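Side-chain contacts in transcription regulator (Lactobacillus plantarum WCFS1, PDB 3CLK), which probably regulates transcription as a dimeric DNA-binding repressor or activator, sensing a small molecule through a periplasmic-binding-protein-like domain: residues F22-Q25 / I26-I30; Q82-Q85 / S86-V89; Y91-S95 / M96-D100; I251-S254 / V255-S259. All coordinates share one frame; numbering follows the deposited sequence.

Contact 1: residues F22-Q25 / I26-I30; sequences FAQQ and ILDGI
Phe-22 and Ile-26 lie side by side, one helical turn apart and pointing the same way. The delta methyl of the isoleucine meets the phenyl ring at its edge, near the ring plane, with Ile-26 CD1 3.6 Å from Phe-22 CD1. The extended isoleucine chain (chi2 179°) carries that methyl out to the ring instead of folding it back on the helix. Gln-24 and Asp-28 meet differently: their side chains slant across one another, amide and carboxylate planes 46° apart, and the touch is made by the aliphatic part of the glutamine, with Gln-24 CG 3.5 Å from Asp-28 OD2. Asp-28 OD2 also lies 3.1 Å from Gln-24 O, a pair of acceptors that is not a bond. Beneath the side chains run the i to i+4 backbone bonds of the helix. Leu-27 N reaches Ala-23 O in a short, straight bond of 2.7 Å, and Asp-28 N binds Gln-24 O at 2.8 Å. With an alanine at Asp-28 the carboxylate goes, and the Gln-24 chain would probably lose its neighbour one turn on and be freer to swing. Helix 22-34 sets Ile-26 and Leu-27 against Leu-72 of strand 68-72, and Ile-26 also against Leu-94 of strand 91-94; Phe-240 of helix 240-256 flanks Ile-26, while Val-18 and Tyr-45 of the second subunit pack on Gln-24 and Asp-28.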
loop_
_atom_site.group_PDB
_atom_site.type_symbol
_atom_site.label_atom_id
_atom_site.label_comp_id
_atom_site.label_asym_id
_atom_site.label_seq_id
_atom_site.Cartn_x
_atom_site.Cartn_y
_atom_site.Cartn_z
ATOM N N PHE B 22 -5.166 -2.933 -1.723
ATOM C CA PHE B 22 -6.137 -3.702 -2.491
ATOM C C PHE B 22 -6.466 -2.907 -3.751
ATOM O O PHE B 22 -6.761 -3.476 -4.801
ATOM C CB PHE B 22 -7.403 -3.967 -1.655
ATOM C CG PHE B 22 -8.425 -2.863 -1.710
ATOM C CD1 PHE B 22 -9.342 -2.796 -2.755
ATOM C CD2 PHE B 22 -8.468 -1.886 -0.719
ATOM C CE1 PHE B 22 -10.289 -1.773 -2.814
ATOM C CE2 PHE B 22 -9.410 -0.859 -0.769
ATOM C CZ PHE B 22 -10.323 -0.803 -1.819
ATOM N N ALA B 23 -6.388 -1.585 -3.643
ATOM C CA ALA B 23 -6.671 -0.698 -4.766
ATOM C C ALA B 23 -5.635 -0.859 -5.874
ATOM O O ALA B 23 -5.990 -1.020 -7.042
ATOM C CB ALA B 23 -6.711 0.745 -4.291
ATOM N N GLN B 24 -4.354 -0.815 -5.511
ATOM C CA GLN B 24 -3.284 -0.974 -6.497
ATOM C C GLN B 24 -3.486 -2.253 -7.298
ATOM O O GLN B 24 -3.271 -2.272 -8.510
ATOM C CB GLN B 24 -1.906 -1.037 -5.828
ATOM C CG GLN B 24 -0.817 -1.505 -6.793
ATOM C CD GLN B 24 0.498 -1.817 -6.112
ATOM O OE1 GLN B 24 1.172 -0.922 -5.593
ATOM N NE2 GLN B 24 0.874 -3.093 -6.110
ATOM N N GLN B 25 -3.882 -3.319 -6.607
ATOM C CA GLN B 25 -4.116 -4.604 -7.251
ATOM C C GLN B 25 -5.243 -4.486 -8.270
ATOM O O GLN B 25 -5.175 -5.070 -9.347
ATOM C CB GLN B 25 -4.466 -5.669 -6.206
ATOM C CG GLN B 25 -3.297 -6.033 -5.302
ATOM C CD GLN B 25 -2.049 -6.387 -6.095
ATOM O OE1 GLN B 25 -2.046 -7.341 -6.874
ATOM N NE2 GLN B 25 -0.984 -5.613 -5.903
ATOM N N ILE B 26 -6.280 -3.730 -7.930
ATOM C CA ILE B 26 -7.387 -3.540 -8.857
ATOM C C ILE B 26 -6.909 -2.647 -9.999
ATOM O O ILE B 26 -7.183 -2.919 -11.168
ATOM C CB ILE B 26 -8.598 -2.864 -8.181
ATOM C CG1 ILE B 26 -9.039 -3.675 -6.962
ATOM C CG2 ILE B 26 -9.744 -2.748 -9.183
ATOM C CD1 ILE B 26 -10.216 -3.080 -6.223
ATOM N N LEU B 27 -6.183 -1.588 -9.654
ATOM C CA LEU B 27 -5.669 -0.646 -10.646
ATOM C C LEU B 27 -4.732 -1.313 -11.650
ATOM O O LEU B 27 -4.733 -0.961 -12.827
ATOM C CB LEU B 27 -4.947 0.520 -9.955
ATOM C CG LEU B 27 -5.811 1.501 -9.147
ATOM C CD1 LEU B 27 -4.917 2.480 -8.398
ATOM C CD2 LEU B 27 -6.758 2.246 -10.071
ATOM N N ASP B 28 -3.931 -2.272 -11.194
ATOM C CA ASP B 28 -3.028 -2.961 -12.108
ATOM C C ASP B 28 -3.858 -3.717 -13.136
ATOM O O ASP B 28 -3.534 -3.721 -14.322
ATOM C CB ASP B 28 -2.116 -3.941 -11.365
ATOM C CG ASP B 28 -1.076 -3.241 -10.511
ATOM O OD1 ASP B 28 -0.587 -2.164 -10.914
ATOM O OD2 ASP B 28 -0.733 -3.779 -9.439
ATOM N N GLY B 29 -4.934 -4.348 -12.672
ATOM C CA GLY B 29 -5.799 -5.093 -13.567
ATOM C C GLY B 29 -6.487 -4.174 -14.560
ATOM O O GLY B 29 -6.631 -4.513 -15.735
ATOM N N ILE B 30 -6.915 -3.009 -14.082
ATOM C CA ILE B 30 -7.580 -2.023 -14.927
ATOM C C ILE B 30 -6.580 -1.492 -15.945
ATOM O O ILE B 30 -6.870 -1.411 -17.141
ATOM C CB ILE B 30 -8.107 -0.829 -14.090
ATOM C CG1 ILE B 30 -9.255 -1.285 -13.192
ATOM C CG2 ILE B 30 -8.570 0.296 -15.008
ATOM C CD1 ILE B 30 -9.747 -0.207 -12.250
#

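Contact 2: residues Q82-Q85 / S86-V89; sequences QLLQ and SSDV
Ser-86 and Ser-87 turn their hydroxyls back onto carbonyls of the last turn of helix 78-86, and this is the tight part of the contact. Ser-86 OG donates to Gln-82 O over 2.9 Å, approaching at 31° from the carbonyl plane; the backbone N of Ser-86 gives the same oxygen a second, weak bond. That N-H also reaches Leu-83 O, from above the carbonyl plane and not on a lone pair, as the last turn tightens. One residue on, Ser-87 OG donates to Leu-84 O at 2.8 Å. Its first torsion (chi1 68°) holds the hydroxyl between the backbone N and the carbonyl carbon, from where it can fold back to that oxygen, while Ser-87 N adds only weak bonds to Leu-83 O and Leu-84 O. A water completes the grip on Leu-84 O, donating to it over 2.7 Å and to Val-89 O over 2.9 Å, and so ties the helix end to the chain leaving it. On the sheet side, Leu-84 is buried against Ile-69 and Leu-71 of strand 68-72, with its CD1 4.1 Å from Ser-87 OG.

The outer side is looser. Gln-82, Gln-85, Ser-86 and Asp-88 are exposed, so the Ser-86 hydroxyl bond lies at the surface, and Asp-88 makes a long, weak ion pair with Arg-261. Asp-88 leaves the helical conformation with positive phi (61°), turning the chain toward strand 91-94. This is a helix C-terminus closed by serine hydroxyls and a water, at the helix-to-strand turn of a beta-alpha-beta unit in a parallel, Rossmann-like sheet.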
loop_
_atom_site.group_PDB
_atom_site.type_symbol
_atom_site.label_atom_id
_atom_site.label_comp_id
_atom_site.label_asym_id
_atom_site.label_seq_id
_atom_site.Cartn_x
_atom_site.Cartn_y
_atom_site.Cartn_z
ATOM N N GLN B 82 -27.122 9.605 -7.411
ATOM C CA GLN B 82 -28.069 10.044 -8.438
ATOM C C GLN B 82 -27.301 10.962 -9.385
ATOM O O GLN B 82 -27.598 11.044 -10.574
ATOM C CB GLN B 82 -29.251 10.804 -7.824
ATOM C CG GLN B 82 -28.853 11.995 -6.971
ATOM C CD GLN B 82 -29.871 13.123 -7.007
ATOM O OE1 GLN B 82 -31.058 12.920 -6.744
ATOM N NE2 GLN B 82 -29.405 14.325 -7.331
ATOM N N LEU B 83 -26.303 11.645 -8.841
ATOM C CA LEU B 83 -25.483 12.544 -9.631
ATOM C C LEU B 83 -24.737 11.761 -10.716
ATOM O O LEU B 83 -24.796 12.108 -11.894
ATOM C CB LEU B 83 -24.498 13.277 -8.720
ATOM C CG LEU B 83 -23.540 14.298 -9.334
ATOM C CD1 LEU B 83 -22.329 13.596 -9.919
ATOM C CD2 LEU B 83 -24.275 15.117 -10.391
ATOM N N LEU B 84 -24.038 10.706 -10.314
ATOM C CA LEU B 84 -23.299 9.881 -11.262
ATOM C C LEU B 84 -24.262 9.200 -12.228
ATOM O O LEU B 84 -23.961 9.038 -13.406
ATOM C CB LEU B 84 -22.481 8.814 -10.521
ATOM C CG LEU B 84 -21.794 7.727 -11.360
ATOM C CD1 LEU B 84 -20.819 8.348 -12.348
ATOM C CD2 LEU B 84 -21.071 6.759 -10.431
ATOM N N GLN B 85 -25.423 8.803 -11.723
ATOM C CA GLN B 85 -26.408 8.133 -12.556
ATOM C C GLN B 85 -27.056 9.060 -13.580
ATOM O O GLN B 85 -27.543 8.603 -14.611
ATOM C CB GLN B 85 -27.482 7.483 -11.682
ATOM C CG GLN B 85 -26.967 6.326 -10.836
ATOM C CD GLN B 85 -28.077 5.410 -10.356
ATOM O OE1 GLN B 85 -27.838 4.452 -9.618
ATOM N NE2 GLN B 85 -29.300 5.695 -10.782
ATOM N N SER B 86 -27.048 10.361 -13.303
ATOM C CA SER B 86 -27.646 11.335 -14.212
ATOM C C SER B 86 -26.685 11.813 -15.292
ATOM O O SER B 86 -27.113 12.355 -16.313
ATOM C CB SER B 86 -28.155 12.547 -13.431
ATOM O OG SER B 86 -29.247 12.189 -12.609
ATOM N N SER B 87 -25.389 11.618 -15.073
ATOM C CA SER B 87 -24.392 12.056 -16.046
ATOM C C SER B 87 -24.385 11.206 -17.318
ATOM O O SER B 87 -23.747 11.569 -18.304
ATOM C CB SER B 87 -22.998 12.038 -15.420
ATOM O OG SER B 87 -22.582 10.711 -15.144
ATOM N N ASP B 88 -25.096 10.086 -17.299
ATOM C CA ASP B 88 -25.141 9.194 -18.454
ATOM C C ASP B 88 -23.776 8.648 -18.839
ATOM O O ASP B 88 -23.511 8.391 -20.013
ATOM C CB ASP B 88 -25.749 9.894 -19.671
ATOM C CG ASP B 88 -27.260 9.821 -19.686
ATOM O OD1 ASP B 88 -27.810 8.753 -19.326
ATOM O OD2 ASP B 88 -27.894 10.824 -20.073
ATOM N N VAL B 89 -22.905 8.486 -17.852
ATOM C CA VAL B 89 -21.576 7.947 -18.090
ATOM C C VAL B 89 -21.567 6.498 -17.607
ATOM O O VAL B 89 -21.951 6.218 -16.473
ATOM C CB VAL B 89 -20.495 8.725 -17.308
ATOM C CG1 VAL B 89 -19.133 8.086 -17.530
ATOM C CG2 VAL B 89 -20.469 10.187 -17.754
HETATM O O HOH W 1 -24.385 7.294 -15.381
#

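Contact 3: residues Y91-S95 / M96-D100; sequences YCFLS and MGFDD
Phe-93 and Phe-98 make the one aromatic pair of this contact, a T-shaped (edge-to-face) stack in which Phe-98 brings its edge to the face of Phe-93. The centroids are 4.8 Å apart and the planes stand at 74°. Phe-98 CZ sits over the Phe-93 ring, displaced toward the rim, and comes 3.4 Å from Phe-93 CD2; its neighbour Phe-98 CE2 is 3.5 Å from Phe-93 CG. Phe-93 CB in turn lies in the plane of the Phe-98 ring, at its edge, 3.6 Å from Phe-98 CE2. Both rings turn CG anti to the carbonyl carbon (chi1 -74° at Phe-93, -62° at Phe-98), which brings them together across the bend at Ser-95.

Charge enters through Arg-102, which makes cation-pi contacts with both phenyl rings and a salt bridge with Asp-100. A leucine in place of Phe-93 would probably leave the edge of Phe-98 without a flat face to rest on and Arg-102 with one aromatic partner fewer.

The backbone part is strand pairing: Cys-92 and Leu-94 bond to strand 68-72 on one side, and Phe-93 to Pro-103 and Ile-105 on the other. Ser-95, with positive phi, then ends the strand. Such a loop leaving the C-terminal end of a central parallel strand is where Rossmann-like, periplasmic-binding-protein-type domains commonly face their ligand cleft.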
loop_
_atom_site.group_PDB
_atom_site.type_symbol
_atom_site.label_atom_id
_atom_site.label_comp_id
_atom_site.label_asym_id
_atom_site.label_seq_id
_atom_site.Cartn_x
_atom_site.Cartn_y
_atom_site.Cartn_z
ATOM N N TYR B 91 -20.804 3.286 -15.805
ATOM C CA TYR B 91 -20.063 3.135 -14.559
ATOM C C TYR B 91 -20.283 1.762 -13.940
ATOM O O TYR B 91 -21.266 1.083 -14.240
ATOM C CB TYR B 91 -20.476 4.231 -13.565
ATOM C CG TYR B 91 -21.841 4.015 -12.957
ATOM C CD1 TYR B 91 -21.992 3.263 -11.792
ATOM C CD2 TYR B 91 -22.991 4.508 -13.577
ATOM C CE1 TYR B 91 -23.251 3.001 -11.258
ATOM C CE2 TYR B 91 -24.263 4.249 -13.051
ATOM C CZ TYR B 91 -24.379 3.495 -11.891
ATOM O OH TYR B 91 -25.621 3.225 -11.360
ATOM N N CYS B 92 -19.354 1.367 -13.072
ATOM C CA CYS B 92 -19.423 0.084 -12.388
ATOM C C CYS B 92 -18.594 0.171 -11.111
ATOM O O CYS B 92 -17.503 0.745 -11.109
ATOM C CB CYS B 92 -18.873 -1.029 -13.285
ATOM S SG CYS B 92 -19.129 -2.720 -12.658
ATOM N N PHE B 93 -19.130 -0.380 -10.026
ATOM C CA PHE B 93 -18.426 -0.389 -8.747
ATOM C C PHE B 93 -17.563 -1.649 -8.654
ATOM O O PHE B 93 -17.973 -2.720 -9.108
ATOM C CB PHE B 93 -19.421 -0.375 -7.580
ATOM C CG PHE B 93 -20.080 0.961 -7.355
ATOM C CD1 PHE B 93 -21.105 1.400 -8.188
ATOM C CD2 PHE B 93 -19.675 1.779 -6.303
ATOM C CE1 PHE B 93 -21.719 2.641 -7.973
ATOM C CE2 PHE B 93 -20.278 3.018 -6.078
ATOM C CZ PHE B 93 -21.300 3.452 -6.913
ATOM N N LEU B 94 -16.375 -1.513 -8.075
ATOM C CA LEU B 94 -15.466 -2.644 -7.909
ATOM C C LEU B 94 -15.156 -2.888 -6.427
ATOM O O LEU B 94 -15.012 -1.938 -5.646
ATOM C CB LEU B 94 -14.146 -2.405 -8.659
ATOM C CG LEU B 94 -14.197 -2.151 -10.169
ATOM C CD1 LEU B 94 -12.785 -1.995 -10.724
ATOM C CD2 LEU B 94 -14.911 -3.304 -10.854
ATOM N N SER B 95 -15.067 -4.166 -6.060
ATOM C CA SER B 95 -14.751 -4.597 -4.700
ATOM C C SER B 95 -15.805 -4.252 -3.649
ATOM O O SER B 95 -15.500 -4.195 -2.454
ATOM C CB SER B 95 -13.400 -4.013 -4.286
ATOM O OG SER B 95 -12.753 -4.873 -3.368
HETATM N N MSE B 96 -17.040 -4.032 -4.091
HETATM C CA MSE B 96 -18.130 -3.704 -3.179
HETATM C C MSE B 96 -19.475 -4.128 -3.763
HETATM O O MSE B 96 -19.754 -3.883 -4.934
HETATM C CB MSE B 96 -18.136 -2.195 -2.890
HETATM C CG MSE B 96 -19.209 -1.734 -1.913
HETATM SE SE MSE B 96 -19.179 0.200 -1.659
HETATM C CE MSE B 96 -17.870 0.277 -0.235
ATOM N N GLY B 97 -20.302 -4.765 -2.943
ATOM C CA GLY B 97 -21.615 -5.199 -3.390
ATOM C C GLY B 97 -22.692 -4.273 -2.856
ATOM O O GLY B 97 -22.429 -3.443 -1.985
ATOM N N PHE B 98 -23.911 -4.421 -3.367
ATOM C CA PHE B 98 -25.029 -3.580 -2.954
ATOM C C PHE B 98 -26.329 -4.366 -2.911
ATOM O O PHE B 98 -26.463 -5.401 -3.568
ATOM C CB PHE B 98 -25.189 -2.417 -3.931
ATOM C CG PHE B 98 -24.002 -1.509 -3.987
ATOM C CD1 PHE B 98 -23.822 -0.523 -3.025
ATOM C CD2 PHE B 98 -23.060 -1.641 -4.999
ATOM C CE1 PHE B 98 -22.718 0.327 -3.074
ATOM C CE2 PHE B 98 -21.956 -0.800 -5.056
ATOM C CZ PHE B 98 -21.783 0.189 -4.093
ATOM N N ASP B 99 -27.292 -3.863 -2.144
ATOM C CA ASP B 99 -28.588 -4.520 -2.032
ATOM C C ASP B 99 -29.465 -4.235 -3.248
ATOM O O ASP B 99 -30.275 -5.075 -3.637
ATOM C CB ASP B 99 -29.313 -4.067 -0.761
ATOM C CG ASP B 99 -28.710 -4.660 0.498
ATOM O OD1 ASP B 99 -28.713 -5.903 0.630
ATOM O OD2 ASP B 99 -28.236 -3.881 1.353
ATOM N N ASP B 100 -29.300 -3.055 -3.843
ATOM C CA ASP B 100 -30.092 -2.677 -5.015
ATOM C C ASP B 100 -29.548 -3.279 -6.310
ATOM O O ASP B 100 -28.783 -4.241 -6.279
ATOM C CB ASP B 100 -30.175 -1.150 -5.150
ATOM C CG ASP B 100 -28.818 -0.499 -5.305
ATOM O OD1 ASP B 100 -27.918 -1.133 -5.890
ATOM O OD2 ASP B 100 -28.659 0.654 -4.857
#

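Contact 4: residues I251-S254 / V255-S259; sequences IHQS and VKNGS
Ser-254 and Val-255 share one acceptor, Ile-251 O, in the last turn of helix 240-256, whose end runs into an Asx turn at Asn-257. The hydroxyl Ser-254 OG donates to Ile-251 O in the carbonyl plane, on a lone pair, at 2.5 Å. Val-255 N donates to Ile-251 O at 3.2 Å, tilted 15° from the plane. The serine's first torsion folds the hydroxyl back to the carbonyl. Two residues further on, Gln-253 O takes Asn-257 N almost straight (N-H...O 173°) at 3.1 Å. Ser-254 O accepts from Asn-260 ND2 beyond the turn, and the two residues are also joined through their backbones. At the Asx turn Asn-257 OD1 accepts from Ser-259 N and apparently from Ser-259 OG; the oxygen's place is less sure, so the lengths there carry little weight.

Among the side chains, Gln-253 and Asn-257 cross at about a right angle, their amide planes turned 54° against each other, with no bond between the amides. His-252 packs beside Asn-37 and Tyr-39 and meets Lys-256, one turn later, obliquely. The lysine bends at chi2, carrying its chain slantwise past the imidazole in a tight approach that is not a bond, Lys-256 CE 3.0 Å from His-252 NE2.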
loop_
_atom_site.group_PDB
_atom_site.type_symbol
_atom_site.label_atom_id
_atom_site.label_comp_id
_atom_site.label_asym_id
_atom_site.label_seq_id
_atom_site.Cartn_x
_atom_site.Cartn_y
_atom_site.Cartn_z
ATOM N N ILE B 251 -17.112 -1.719 -19.404
ATOM C CA ILE B 251 -17.122 -0.410 -20.057
ATOM C C ILE B 251 -16.985 -0.621 -21.558
ATOM O O ILE B 251 -17.763 -0.084 -22.346
ATOM C CB ILE B 251 -15.946 0.477 -19.589
ATOM C CG1 ILE B 251 -16.089 0.804 -18.102
ATOM C CG2 ILE B 251 -15.905 1.753 -20.411
ATOM C CD1 ILE B 251 -14.957 1.677 -17.550
ATOM N N HIS B 252 -15.984 -1.409 -21.940
ATOM C CA HIS B 252 -15.736 -1.712 -23.343
ATOM C C HIS B 252 -16.999 -2.289 -23.980
ATOM O O HIS B 252 -17.365 -1.936 -25.097
ATOM C CB HIS B 252 -14.600 -2.729 -23.466
ATOM C CG HIS B 252 -14.359 -3.203 -24.868
ATOM N ND1 HIS B 252 -13.875 -4.462 -25.153
ATOM C CD2 HIS B 252 -14.519 -2.583 -26.060
ATOM C CE1 HIS B 252 -13.747 -4.597 -26.461
ATOM N NE2 HIS B 252 -14.131 -3.471 -27.035
ATOM N N GLN B 253 -17.658 -3.183 -23.253
ATOM C CA GLN B 253 -18.872 -3.829 -23.727
ATOM C C GLN B 253 -20.046 -2.858 -23.830
ATOM O O GLN B 253 -20.951 -3.059 -24.644
ATOM C CB GLN B 253 -19.233 -4.983 -22.792
ATOM C CG GLN B 253 -20.420 -5.820 -23.225
ATOM C CD GLN B 253 -20.252 -6.400 -24.620
ATOM O OE1 GLN B 253 -19.180 -6.897 -24.976
ATOM N NE2 GLN B 253 -21.318 -6.351 -25.414
ATOM N N SER B 254 -20.028 -1.808 -23.011
ATOM C CA SER B 254 -21.102 -0.818 -23.021
ATOM C C SER B 254 -21.006 0.092 -24.242
ATOM O O SER B 254 -22.009 0.653 -24.679
ATOM C CB SER B 254 -21.070 0.033 -21.747
ATOM O OG SER B 254 -19.980 0.936 -21.765
ATOM N N VAL B 255 -19.803 0.248 -24.786
ATOM C CA VAL B 255 -19.629 1.083 -25.969
ATOM C C VAL B 255 -19.865 0.224 -27.207
ATOM O O VAL B 255 -20.358 0.705 -28.228
ATOM C CB VAL B 255 -18.209 1.694 -26.050
ATOM C CG1 VAL B 255 -17.868 2.382 -24.746
ATOM C CG2 VAL B 255 -17.189 0.623 -26.385
ATOM N N LYS B 256 -19.511 -1.054 -27.102
ATOM C CA LYS B 256 -19.688 -1.992 -28.204
ATOM C C LYS B 256 -21.167 -2.198 -28.519
ATOM O O LYS B 256 -21.600 -1.990 -29.653
ATOM C CB LYS B 256 -19.044 -3.338 -27.866
ATOM C CG LYS B 256 -17.531 -3.381 -28.030
ATOM C CD LYS B 256 -17.121 -3.394 -29.499
ATOM C CE LYS B 256 -15.622 -3.635 -29.653
ATOM N NZ LYS B 256 -15.197 -3.763 -31.076
ATOM N N ASN B 257 -21.941 -2.606 -27.516
ATOM C CA ASN B 257 -23.368 -2.829 -27.721
ATOM C C ASN B 257 -24.111 -1.504 -27.827
ATOM O O ASN B 257 -25.342 -1.473 -27.846
ATOM C CB ASN B 257 -23.962 -3.672 -26.584
ATOM C CG ASN B 257 -23.892 -2.979 -25.239
ATOM O OD1 ASN B 257 -24.210 -1.796 -25.120
ATOM N ND2 ASN B 257 -23.491 -3.720 -24.211
ATOM N N GLY B 258 -23.348 -0.416 -27.884
ATOM C CA GLY B 258 -23.921 0.912 -28.007
ATOM C C GLY B 258 -24.818 1.402 -26.884
ATOM O O GLY B 258 -25.249 2.554 -26.908
ATOM N N SER B 259 -25.097 0.556 -25.898
ATOM C CA SER B 259 -25.966 0.958 -24.793
ATOM C C SER B 259 -25.329 2.029 -23.916
ATOM O O SER B 259 -26.032 2.820 -23.288
ATOM C CB SER B 259 -26.327 -0.248 -23.919
ATOM O OG SER B 259 -25.209 -0.689 -23.167
#

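In the fold
Contacts 1 and 2 each touch contact 3 at strand 91-94, in the half of the molecule built on the six-stranded parallel sheet, but not each other, their nearest atoms about 13 Å apart. Contacts 1 and 3, centres 16 Å apart, join on the helix 22-34 side, with Ile-26 CG2 3.5 Å from Leu-94 CD1 and Ile-26 CD1 3.8 Å from Ser-95 CB. Contacts 2 and 3, centres 15 Å apart, join where Leu-84 CD2 lies 3.8 Å from Tyr-91 CG. Contact 4 touches none of them: its nearest atoms are about 6 Å from contact 3 and about 7 Å from contacts 1 and 2. It lies farther from the chain centre, 28 Å against 12 Å for contact 3.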